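Local coordinates for homoprotocatechuate 2,3-dioxygenase (Brevibacterium fuscum, PDB 4Z6M), which catalyses the iron(II)-dependent, oxygen-consuming extradiol ring cleavage of homoprotocatechuate, at residues Ile283-Trp295 against Glu329-Thr342. The protein carries 1 engineered substitution. Numbering follows the deposited sequence. Where two conformers were deposited one is given.
Sequences ITWNVHDNQRRDW and ELEVTIGADGFSFT
Asp289 and Phe341 are joined by a single backbone bridge: Phe341 N donates to His288 O and Asn290 N to Phe341 O, both at 2.8 Å. Two consecutive type I turns, Asn286-Asp289 and Asp289-Arg292, carry the chain through this point. Phe341 folds its ring back over the bridge, CG lying between its own N and C (chi1 62°); Asp289 CA sits 3.8 Å from the ring centroid, a CH-pi contact over the face. The imidazole of His288 meets Phe339 O with its edge, ND1 donating at 2.8 Å; Phe339 O lies in the imidazole plane, but ND1 approaches from 36° above the plane of that carbonyl.

Glu329, extended from the helix, receives two arginines side-on. Arg292 brings NE and NH2 to Glu329 OE2, NH2 lying 2.8 Å away. Arg293 divides its pair, NE to Glu329 OE2 and NH2 to Glu329 OE1, each at 2.8 Å. Three N-H groups thus converge on OE2, probably stabilising the carboxylate's charge. Val287 packs beside them, CG2 to Glu329 CG 3.6 Å.

Asp289 also pairs with Arg236 of a second subunit. The salt-bridge network joins helix 329-333 to the loop after strand 283-286, the outermost strand, within this chain, of the second glyoxalase-family domain's sheet, with the side chain of Arg293 about 8 Å from the iron(II) ion.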
loop_
_atom_site.group_PDB
_atom_site.type_symbol
_atom_site.label_atom_id
_atom_site.label_comp_id
_atom_site.label_asym_id
_atom_site.label_seq_id
_atom_site.Cartn_x
_atom_site.Cartn_y
_atom_site.Cartn_z
ATOM N N ILE A 283 27.260 -6.530 -6.612
ATOM C CA ILE A 283 26.601 -6.584 -7.913
ATOM C C ILE A 283 27.207 -5.505 -8.819
ATOM O O ILE A 283 27.235 -4.344 -8.446
ATOM C CB ILE A 283 25.087 -6.332 -7.784
ATOM C CG1 ILE A 283 24.430 -7.302 -6.774
ATOM C CG2 ILE A 283 24.427 -6.459 -9.149
ATOM C CD1 ILE A 283 22.998 -6.972 -6.389
ATOM N N THR A 284 27.667 -5.884 -10.003
ATOM C CA THR A 284 28.163 -4.947 -11.003
ATOM C C THR A 284 27.229 -4.939 -12.204
ATOM O O THR A 284 26.902 -5.994 -12.759
ATOM C CB THR A 284 29.558 -5.334 -11.486
ATOM O OG1 THR A 284 30.483 -5.291 -10.379
ATOM C CG2 THR A 284 30.052 -4.375 -12.579
ATOM N N TRP A 285 26.756 -3.757 -12.569
ATOM C CA TRP A 285 25.915 -3.563 -13.750
ATOM C C TRP A 285 26.723 -2.963 -14.877
ATOM O O TRP A 285 27.623 -2.149 -14.632
ATOM C CB TRP A 285 24.788 -2.601 -13.433
ATOM C CG TRP A 285 23.860 -3.041 -12.340
ATOM C CD1 TRP A 285 24.137 -3.099 -11.004
ATOM C CD2 TRP A 285 22.505 -3.511 -12.482
ATOM N NE1 TRP A 285 23.033 -3.535 -10.293
ATOM C CE2 TRP A 285 22.024 -3.804 -11.178
ATOM C CE3 TRP A 285 21.644 -3.683 -13.572
ATOM C CZ2 TRP A 285 20.737 -4.259 -10.945
ATOM C CZ3 TRP A 285 20.348 -4.151 -13.323
ATOM C CH2 TRP A 285 19.923 -4.407 -12.022
ATOM N N ASN A 286 26.364 -3.301 -16.112
ATOM C CA ASN A 286 26.957 -2.631 -17.266
ATOM C C ASN A 286 26.289 -1.286 -17.473
ATOM O O ASN A 286 25.060 -1.179 -17.382
ATOM C CB ASN A 286 26.783 -3.478 -18.516
ATOM C CG ASN A 286 27.577 -2.942 -19.677
ATOM O OD1 ASN A 286 27.056 -2.171 -20.487
ATOM N ND2 ASN A 286 28.832 -3.359 -19.784
ATOM N N VAL A 287 27.075 -0.267 -17.801
ATOM C CA VAL A 287 26.536 1.077 -17.983
ATOM C C VAL A 287 25.479 1.169 -19.081
ATOM O O VAL A 287 24.663 2.078 -19.078
ATOM C CB VAL A 287 27.698 2.088 -18.243
ATOM C CG1 VAL A 287 28.277 1.922 -19.645
ATOM C CG2 VAL A 287 27.281 3.519 -17.950
ATOM N N HIS A 288 25.535 0.258 -20.061
ATOM C CA HIS A 288 24.593 0.285 -21.171
ATOM C C HIS A 288 23.316 -0.493 -20.893
ATOM O O HIS A 288 22.416 -0.498 -21.730
ATOM C CB HIS A 288 25.232 -0.223 -22.454
ATOM C CG HIS A 288 26.478 0.511 -22.821
ATOM N ND1 HIS A 288 26.476 1.714 -23.486
ATOM C CD2 HIS A 288 27.777 0.209 -22.577
ATOM C CE1 HIS A 288 27.726 2.122 -23.641
ATOM N NE2 HIS A 288 28.532 1.239 -23.090
ATOM N N ASP A 289 23.191 -1.094 -19.712
ATOM C CA ASP A 289 21.977 -1.845 -19.343
ATOM C C ASP A 289 20.888 -0.848 -18.939
ATOM O O ASP A 289 21.020 -0.151 -17.925
ATOM C CB ASP A 289 22.340 -2.769 -18.176
ATOM C CG ASP A 289 21.190 -3.657 -17.717
ATOM O OD1 ASP A 289 20.022 -3.305 -17.966
ATOM O OD2 ASP A 289 21.490 -4.683 -17.081
ATOM N N ASN A 290 19.856 -0.732 -19.763
ATOM C CA ASN A 290 18.814 0.246 -19.549
ATOM C C ASN A 290 17.898 -0.071 -18.383
ATOM O O ASN A 290 17.010 0.715 -18.128
ATOM C CB ASN A 290 17.972 0.412 -20.818
ATOM C CG ASN A 290 17.087 1.639 -20.774
ATOM O OD1 ASN A 290 17.556 2.763 -20.560
ATOM N ND2 ASN A 290 15.788 1.433 -20.979
ATOM N N GLN A 291 18.132 -1.159 -17.652
ATOM C CA GLN A 291 17.424 -1.411 -16.394
ATOM C C GLN A 291 18.246 -1.122 -15.136
ATOM O O GLN A 291 17.770 -1.364 -14.026
ATOM C CB GLN A 291 16.851 -2.840 -16.349
ATOM C CG GLN A 291 15.855 -3.124 -17.459
ATOM C CD GLN A 291 15.084 -4.448 -17.384
ATOM O OE1 GLN A 291 14.325 -4.765 -18.292
ATOM N NE2 GLN A 291 15.306 -5.234 -16.357
ATOM N N ARG A 292 19.453 -0.571 -15.294
ATOM C CA ARG A 292 20.343 -0.454 -14.144
ATOM C C ARG A 292 19.920 0.690 -13.213
ATOM O O ARG A 292 20.106 0.574 -12.013
ATOM C CB ARG A 292 21.787 -0.267 -14.580
ATOM C CG ARG A 292 22.094 1.156 -15.065
ATOM C CD ARG A 292 23.316 1.311 -15.972
ATOM N NE ARG A 292 23.460 2.718 -16.324
ATOM C CZ ARG A 292 22.686 3.321 -17.211
ATOM N NH1 ARG A 292 21.805 2.629 -17.915
ATOM N NH2 ARG A 292 22.812 4.621 -17.420
ATOM N N ARG A 293 19.440 1.809 -13.772
ATOM C CA ARG A 293 19.115 2.986 -12.949
ATOM C C ARG A 293 17.612 3.091 -12.703
ATOM O O ARG A 293 17.171 3.348 -11.576
ATOM C CB ARG A 293 19.671 4.255 -13.602
ATOM C CG ARG A 293 21.175 4.386 -13.404
ATOM C CD ARG A 293 21.684 5.790 -13.602
ATOM N NE ARG A 293 23.120 5.901 -13.345
ATOM C CZ ARG A 293 23.677 6.069 -12.157
ATOM N NH1 ARG A 293 22.956 6.103 -11.051
ATOM N NH2 ARG A 293 24.984 6.229 -12.071
ATOM N N ASP A 294 16.841 2.864 -13.760
ATOM C CA ASP A 294 15.401 2.631 -13.679
ATOM C C ASP A 294 15.136 1.236 -14.217
ATOM O O ASP A 294 15.337 0.964 -15.404
ATOM C CB ASP A 294 14.597 3.688 -14.443
ATOM C CG ASP A 294 13.150 3.583 -14.141
ATOM O OD1 ASP A 294 12.732 4.090 -13.059
ATOM O OD2 ASP A 294 12.428 2.936 -14.914
ATOM N N TRP A 295 14.663 0.370 -13.327
ATOM C CA TRP A 295 14.427 -1.039 -13.637
ATOM C C TRP A 295 13.364 -1.222 -14.718
ATOM O O TRP A 295 13.336 -2.241 -15.415
ATOM C CB TRP A 295 13.968 -1.702 -12.338
ATOM C CG TRP A 295 13.653 -3.156 -12.347
ATOM C CD1 TRP A 295 12.477 -3.728 -11.986
ATOM C CD2 TRP A 295 14.579 -4.238 -12.569
ATOM N NE1 TRP A 295 12.574 -5.100 -12.004
ATOM C CE2 TRP A 295 13.856 -5.441 -12.385
ATOM C CE3 TRP A 295 15.921 -4.313 -12.965
ATOM C CZ2 TRP A 295 14.456 -6.689 -12.513
ATOM C CZ3 TRP A 295 16.506 -5.586 -13.127
ATOM C CH2 TRP A 295 15.761 -6.741 -12.904
ATOM N N GLU A 329 28.729 8.961 -18.355
ATOM C CA GLU A 329 27.570 8.062 -18.383
ATOM C C GLU A 329 26.447 8.611 -19.275
ATOM O O GLU A 329 25.844 7.860 -20.052
ATOM C CB GLU A 329 27.065 7.798 -16.970
ATOM C CG GLU A 329 25.944 6.755 -16.936
ATOM C CD GLU A 329 25.663 6.164 -15.571
ATOM O OE1 GLU A 329 26.271 6.595 -14.575
ATOM O OE2 GLU A 329 24.805 5.251 -15.497
ATOM N N LEU A 330 26.170 9.911 -19.196
ATOM C CA LEU A 330 25.183 10.521 -20.081
ATOM C C LEU A 330 25.566 10.252 -21.544
ATOM O O LEU A 330 24.764 9.756 -22.340
ATOM C CB LEU A 330 25.117 12.025 -19.833
ATOM C CG LEU A 330 24.111 12.824 -20.697
ATOM C CD1 LEU A 330 23.725 14.123 -19.994
ATOM C CD2 LEU A 330 24.608 13.134 -22.107
ATOM N N GLU A 331 26.807 10.586 -21.902
ATOM C CA GLU A 331 27.194 10.491 -23.306
ATOM C C GLU A 331 27.151 9.057 -23.838
ATOM O O GLU A 331 26.695 8.831 -24.961
ATOM C CB GLU A 331 28.568 11.120 -23.561
ATOM C CG GLU A 331 28.585 12.631 -23.304
ATOM C CD GLU A 331 27.764 13.459 -24.301
ATOM O OE1 GLU A 331 27.277 12.917 -25.325
ATOM O OE2 GLU A 331 27.598 14.683 -24.068
ATOM N N VAL A 332 27.593 8.095 -23.039
ATOM C CA VAL A 332 27.686 6.723 -23.542
ATOM C C VAL A 332 26.347 6.003 -23.549
ATOM O O VAL A 332 26.228 4.957 -24.201
ATOM C CB VAL A 332 28.758 5.888 -22.814
ATOM C CG1 VAL A 332 30.108 6.583 -22.857
ATOM C CG2 VAL A 332 28.372 5.549 -21.381
ATOM N N THR A 333 25.325 6.560 -22.875
ATOM C CA THR A 333 24.005 5.920 -22.816
ATOM C C THR A 333 22.900 6.635 -23.579
ATOM O O THR A 333 22.110 5.976 -24.259
ATOM C CB THR A 333 23.549 5.696 -21.365
ATOM O OG1 THR A 333 23.352 6.961 -20.681
ATOM C CG2 THR A 333 24.535 4.838 -20.616
ATOM N N ILE A 334 22.806 7.962 -23.434
ATOM C CA ILE A 334 21.663 8.702 -23.998
ATOM C C ILE A 334 22.045 9.866 -24.894
ATOM O O ILE A 334 21.167 10.511 -25.449
ATOM C CB ILE A 334 20.671 9.206 -22.913
ATOM C CG1 ILE A 334 21.347 10.123 -21.897
ATOM C CG2 ILE A 334 20.048 8.036 -22.173
ATOM C CD1 ILE A 334 20.369 10.724 -20.885
ATOM N N GLY A 335 23.338 10.131 -25.038
ATOM C CA GLY A 335 23.801 11.179 -25.931
ATOM C C GLY A 335 23.763 10.725 -27.375
ATOM O O GLY A 335 23.338 9.608 -27.687
ATOM N N ALA A 336 24.208 11.605 -28.276
ATOM C CA ALA A 336 24.063 11.363 -29.701
ATOM C C ALA A 336 24.833 10.134 -30.205
ATOM O O ALA A 336 24.461 9.552 -31.213
ATOM C CB ALA A 336 24.506 12.588 -30.467
ATOM N N ASP A 337 25.903 9.762 -29.510
ATOM C CA ASP A 337 26.663 8.575 -29.848
ATOM C C ASP A 337 26.528 7.472 -28.790
ATOM O O ASP A 337 27.371 6.571 -28.714
ATOM C CB ASP A 337 28.141 8.932 -30.059
ATOM C CG ASP A 337 28.355 9.859 -31.254
ATOM O OD1 ASP A 337 27.624 9.730 -32.265
ATOM O OD2 ASP A 337 29.258 10.717 -31.179
ATOM N N GLY A 338 25.469 7.548 -27.987
ATOM C CA GLY A 338 25.257 6.592 -26.910
ATOM C C GLY A 338 24.507 5.342 -27.337
ATOM O O GLY A 338 24.018 5.227 -28.463
ATOM N N PHE A 339 24.421 4.404 -26.405
ATOM C CA PHE A 339 23.747 3.140 -26.627
ATOM C C PHE A 339 23.239 2.612 -25.304
ATOM O O PHE A 339 23.933 2.677 -24.290
ATOM C CB PHE A 339 24.717 2.127 -27.236
ATOM C CG PHE A 339 24.122 0.775 -27.440
ATOM C CD1 PHE A 339 23.285 0.522 -28.517
ATOM C CD2 PHE A 339 24.409 -0.253 -26.558
ATOM C CE1 PHE A 339 22.737 -0.744 -28.687
ATOM C CE2 PHE A 339 23.859 -1.513 -26.726
ATOM C CZ PHE A 339 23.025 -1.748 -27.791
ATOM N N SER A 340 22.038 2.046 -25.316
ATOM C CA SER A 340 21.601 1.173 -24.231
ATOM C C SER A 340 20.786 0.001 -24.737
ATOM O O SER A 340 20.240 0.037 -25.845
ATOM C CB SER A 340 20.820 1.953 -23.159
ATOM O OG SER A 340 19.507 2.283 -23.576
ATOM N N PHE A 341 20.702 -1.041 -23.915
ATOM C CA PHE A 341 19.970 -2.255 -24.262
ATOM C C PHE A 341 18.960 -2.616 -23.190
ATOM O O PHE A 341 19.111 -2.252 -22.023
ATOM C CB PHE A 341 20.918 -3.433 -24.535
ATOM C CG PHE A 341 21.765 -3.848 -23.353
ATOM C CD1 PHE A 341 21.242 -4.640 -22.361
ATOM C CD2 PHE A 341 23.073 -3.440 -23.247
ATOM C CE1 PHE A 341 21.998 -5.010 -21.262
ATOM C CE2 PHE A 341 23.834 -3.804 -22.162
ATOM C CZ PHE A 341 23.309 -4.607 -21.177
ATOM N N THR A 342 17.959 -3.386 -23.600
ATOM C CA THR A 342 17.031 -4.026 -22.662
ATOM C C THR A 342 17.519 -5.429 -22.308
ATOM O O THR A 342 17.586 -5.799 -21.148
ATOM C CB THR A 342 15.608 -4.075 -23.224
ATOM O OG1 THR A 342 15.136 -2.740 -23.481
ATOM C CG2 THR A 342 14.664 -4.746 -22.227
HETATM O O HOH W 1 14.397 -1.151 -21.346
HETATM O O HOH W 2 21.247 6.665 -18.900
#